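Local coordinates for Lmo2812 protein (Listeria monocytogenes EGD-e, PDB 5ZQA) that is a penicillin-binding protein of the S11 peptidase family, probably trimming cell-wall peptides as a serine-type D-Ala-D-Ala carboxypeptidase, at residues A241-V252 with D264-F273. Sequence-based numbering, arbitrary orientation.
Sequences AERGGKRVISIV and DTEKLMEVGF
Phe273, just past the last turn of helix 258-272, lies with its ring between Arg243 and Val248. Arg243 runs extended across one face: CD sits 3.7 Å from the ring centroid, only 3° off the normal, a CH-pi contact, and the guanidinium stacks beyond it, its plane tilted 21° from the ring. NH2 of that guanidinium is hydrogen-bonded to Gln220 O, which should help fix its position. Val248 lies on the opposite face, CG1 out toward the rim and CG2 3.7 Å from Phe273 CE2, while the carbonyl oxygens of Ala241 and Lys246 meet the ring's edge.

The one direct hydrogen bond runs from Lys246 NZ to Gly272 O, 2.7 Å long and nearly in line with the carbonyl. The extended lysine reaches the helix's C-terminal end, whose partial negative charge should suit an ammonium group. Farther along, a water bridges Ser250 OG and Thr265 OG1, donating to the latter, itself hydrogen-bonded to Arg261 O.

Apolar contacts continue along the strand: Met269, bent at chi2, brings SD to 3.5 Å from Val248 CG2, and beyond Ser250, Val252 CG2 meets Leu268 CD1 at 3.6 Å.

Residues 264-272 run roughly antiparallel (148°) to 246-252. As in the penicillin-binding fold, the C-terminal helix packs on the five-stranded antiparallel sheet, here on central strand 246-255; Ile249 and Ile251 point to the other face, against helix 175-188.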
loop_
_atom_site.group_PDB
_atom_site.type_symbol
_atom_site.label_atom_id
_atom_site.label_comp_id
_atom_site.label_asym_id
_atom_site.label_seq_id
_atom_site.Cartn_x
_atom_site.Cartn_y
_atom_site.Cartn_z
ATOM N N ALA A 241 12.447 -5.070 -1.044
ATOM C CA ALA A 241 13.773 -4.921 -1.636
ATOM C C ALA A 241 14.216 -6.264 -2.172
ATOM O O ALA A 241 13.862 -7.297 -1.609
ATOM C CB ALA A 241 14.771 -4.419 -0.603
ATOM N N GLU A 242 14.999 -6.250 -3.246
ATOM C CA GLU A 242 15.581 -7.477 -3.787
ATOM C C GLU A 242 17.093 -7.315 -3.918
ATOM O O GLU A 242 17.573 -6.279 -4.399
ATOM C CB GLU A 242 14.970 -7.824 -5.150
ATOM C CG GLU A 242 15.487 -9.132 -5.731
ATOM C CD GLU A 242 14.924 -9.428 -7.111
ATOM O OE1 GLU A 242 14.700 -8.472 -7.888
ATOM O OE2 GLU A 242 14.706 -10.620 -7.419
ATOM N N ARG A 243 17.823 -8.325 -3.447
ATOM C CA ARG A 243 19.279 -8.400 -3.592
ATOM C C ARG A 243 19.684 -9.825 -3.896
ATOM O O ARG A 243 19.254 -10.743 -3.210
ATOM C CB ARG A 243 19.993 -7.951 -2.325
ATOM C CG ARG A 243 19.708 -6.527 -1.910
ATOM C CD ARG A 243 20.389 -6.205 -0.597
ATOM N NE ARG A 243 20.006 -4.876 -0.144
ATOM C CZ ARG A 243 20.201 -4.414 1.083
ATOM N NH1 ARG A 243 20.793 -5.172 2.001
ATOM N NH2 ARG A 243 19.805 -3.192 1.392
ATOM N N GLY A 244 20.536 -10.005 -4.899
ATOM C CA GLY A 244 21.034 -11.332 -5.231
ATOM C C GLY A 244 19.943 -12.334 -5.559
ATOM O O GLY A 244 20.063 -13.515 -5.240
ATOM N N GLY A 245 18.866 -11.859 -6.177
ATOM C CA GLY A 245 17.748 -12.719 -6.533
ATOM C C GLY A 245 16.786 -13.050 -5.401
ATOM O O GLY A 245 15.802 -13.762 -5.611
ATOM N N LYS A 246 17.064 -12.534 -4.206
ATOM C CA LYS A 246 16.230 -12.778 -3.041
ATOM C C LYS A 246 15.445 -11.519 -2.714
ATOM O O LYS A 246 16.035 -10.469 -2.502
ATOM C CB LYS A 246 17.078 -13.201 -1.835
ATOM C CG LYS A 246 16.351 -13.100 -0.490
ATOM C CD LYS A 246 17.271 -13.447 0.667
ATOM C CE LYS A 246 16.593 -13.186 2.003
ATOM N NZ LYS A 246 17.487 -13.515 3.147
ATOM N N ARG A 247 14.121 -11.632 -2.675
ATOM C CA ARG A 247 13.284 -10.495 -2.316
ATOM C C ARG A 247 12.716 -10.663 -0.917
ATOM O O ARG A 247 12.327 -11.768 -0.520
ATOM C CB ARG A 247 12.149 -10.314 -3.334
ATOM C CG ARG A 247 11.191 -9.169 -2.962
ATOM C CD ARG A 247 10.181 -8.831 -4.073
ATOM N NE ARG A 247 10.844 -8.283 -5.258
ATOM C CZ ARG A 247 11.227 -7.013 -5.389
ATOM N NH1 ARG A 247 11.013 -6.143 -4.413
ATOM N NH2 ARG A 247 11.836 -6.612 -6.508
ATOM N N VAL A 248 12.685 -9.567 -0.161
ATOM C CA VAL A 248 12.048 -9.598 1.149
ATOM C C VAL A 248 10.966 -8.533 1.182
ATOM O O VAL A 248 10.987 -7.578 0.392
ATOM C CB VAL A 248 13.047 -9.379 2.307
ATOM C CG1 VAL A 248 14.145 -10.458 2.274
ATOM C CG2 VAL A 248 13.649 -7.983 2.258
ATOM N N ILE A 249 9.990 -8.741 2.060
ATOM C CA ILE A 249 8.938 -7.768 2.292
ATOM C C ILE A 249 8.888 -7.476 3.781
ATOM O O ILE A 249 8.807 -8.396 4.601
ATOM C CB ILE A 249 7.582 -8.271 1.797
ATOM C CG1 ILE A 249 7.609 -8.407 0.271
ATOM C CG2 ILE A 249 6.471 -7.303 2.218
ATOM C CD1 ILE A 249 6.342 -9.028 -0.300
ATOM N N SER A 250 8.979 -6.197 4.132
ATOM C CA SER A 250 8.909 -5.784 5.531
ATOM C C SER A 250 7.584 -5.097 5.810
ATOM O O SER A 250 7.050 -4.400 4.952
ATOM C CB SER A 250 10.072 -4.851 5.871
ATOM O OG SER A 250 9.999 -3.654 5.103
ATOM N N ILE A 251 7.053 -5.308 7.012
ATOM C CA ILE A 251 5.817 -4.666 7.441
ATOM C C ILE A 251 6.042 -3.928 8.759
ATOM O O ILE A 251 6.532 -4.525 9.720
ATOM C CB ILE A 251 4.683 -5.680 7.674
ATOM C CG1 ILE A 251 4.603 -6.716 6.545
ATOM C CG2 ILE A 251 3.369 -4.945 7.898
ATOM C CD1 ILE A 251 4.154 -6.150 5.286
ATOM N N VAL A 252 5.685 -2.644 8.795
ATOM C CA VAL A 252 5.736 -1.811 9.996
ATOM C C VAL A 252 4.368 -1.188 10.223
ATOM O O VAL A 252 3.859 -0.494 9.348
ATOM C CB VAL A 252 6.805 -0.699 9.863
ATOM C CG1 VAL A 252 6.590 0.404 10.899
ATOM C CG2 VAL A 252 8.200 -1.305 9.974
ATOM N N ASP A 264 12.673 1.813 11.636
ATOM C CA ASP A 264 12.301 0.415 11.873
ATOM C C ASP A 264 12.530 -0.429 10.623
ATOM O O ASP A 264 13.008 -1.561 10.713
ATOM C CB ASP A 264 10.825 0.267 12.280
ATOM C CG ASP A 264 10.508 0.846 13.653
ATOM O OD1 ASP A 264 11.432 1.114 14.454
ATOM O OD2 ASP A 264 9.296 1.023 13.922
ATOM N N THR A 265 12.151 0.109 9.465
ATOM C CA THR A 265 12.315 -0.609 8.211
ATOM C C THR A 265 13.785 -0.871 7.911
ATOM O O THR A 265 14.129 -1.943 7.415
ATOM C CB THR A 265 11.655 0.156 7.053
ATOM O OG1 THR A 265 10.255 0.235 7.312
ATOM C CG2 THR A 265 11.860 -0.553 5.715
ATOM N N GLU A 266 14.659 0.080 8.245
ATOM C CA GLU A 266 16.099 -0.148 8.067
ATOM C C GLU A 266 16.565 -1.370 8.859
ATOM O O GLU A 266 17.311 -2.201 8.343
ATOM C CB GLU A 266 16.913 1.077 8.492
ATOM C CG GLU A 266 16.812 2.264 7.556
ATOM C CD GLU A 266 17.684 3.421 8.022
ATOM O OE1 GLU A 266 18.926 3.312 7.930
ATOM O OE2 GLU A 266 17.130 4.431 8.503
ATOM N N LYS A 267 16.118 -1.471 10.107
ATOM C CA LYS A 267 16.481 -2.595 10.962
ATOM C C LYS A 267 15.947 -3.914 10.409
ATOM O O LYS A 267 16.635 -4.934 10.433
ATOM C CB LYS A 267 15.960 -2.363 12.374
ATOM C CG LYS A 267 16.713 -1.276 13.120
ATOM C CD LYS A 267 16.054 -1.033 14.452
ATOM C CE LYS A 267 16.777 0.036 15.258
ATOM N NZ LYS A 267 15.911 0.430 16.403
ATOM N N LEU A 268 14.722 -3.887 9.887
ATOM C CA LEU A 268 14.114 -5.101 9.346
ATOM C C LEU A 268 14.803 -5.546 8.061
ATOM O O LEU A 268 14.988 -6.752 7.832
ATOM C CB LEU A 268 12.612 -4.888 9.094
ATOM C CG LEU A 268 11.763 -4.735 10.362
ATOM C CD1 LEU A 268 10.387 -4.203 10.007
ATOM C CD2 LEU A 268 11.634 -6.070 11.091
ATOM N N MET A 269 15.202 -4.585 7.229
ATOM C CA MET A 269 15.889 -4.919 5.986
ATOM C C MET A 269 17.264 -5.525 6.286
ATOM O O MET A 269 17.697 -6.449 5.592
ATOM C CB MET A 269 15.999 -3.679 5.084
ATOM C CG MET A 269 14.676 -3.303 4.398
ATOM S SD MET A 269 14.071 -4.678 3.382
ATOM C CE MET A 269 12.478 -4.069 2.811
ATOM N N GLU A 270 17.923 -5.035 7.335
ATOM C CA GLU A 270 19.200 -5.611 7.779
ATOM C C GLU A 270 19.029 -7.082 8.173
ATOM O O GLU A 270 19.834 -7.937 7.798
ATOM C CB GLU A 270 19.783 -4.813 8.955
ATOM C CG GLU A 270 21.115 -5.355 9.465
ATOM C CD GLU A 270 21.911 -4.326 10.251
ATOM O OE1 GLU A 270 21.956 -3.151 9.827
ATOM O OE2 GLU A 270 22.500 -4.697 11.289
ATOM N N VAL A 271 17.974 -7.375 8.923
ATOM C CA VAL A 271 17.644 -8.754 9.280
ATOM C C VAL A 271 17.304 -9.567 8.039
ATOM O O VAL A 271 17.749 -10.715 7.882
ATOM C CB VAL A 271 16.453 -8.796 10.269
ATOM C CG1 VAL A 271 15.953 -10.228 10.471
ATOM C CG2 VAL A 271 16.878 -8.192 11.589
ATOM N N GLY A 272 16.507 -8.969 7.160
ATOM C CA GLY A 272 16.047 -9.661 5.968
ATOM C C GLY A 272 17.174 -10.174 5.089
ATOM O O GLY A 272 17.047 -11.229 4.460
ATOM N N PHE A 273 18.283 -9.439 5.046
ATOM C CA PHE A 273 19.409 -9.832 4.202
ATOM C C PHE A 273 20.621 -10.305 4.990
ATOM O O PHE A 273 21.708 -10.451 4.428
ATOM C CB PHE A 273 19.810 -8.676 3.282
ATOM C CG PHE A 273 18.780 -8.370 2.242
ATOM C CD1 PHE A 273 18.553 -9.244 1.194
ATOM C CD2 PHE A 273 18.013 -7.219 2.329
ATOM C CE1 PHE A 273 17.590 -8.971 0.247
ATOM C CE2 PHE A 273 17.053 -6.938 1.381
ATOM C CZ PHE A 273 16.839 -7.814 0.341
HETATM O O HOH W 1 8.539 -1.877 6.582
#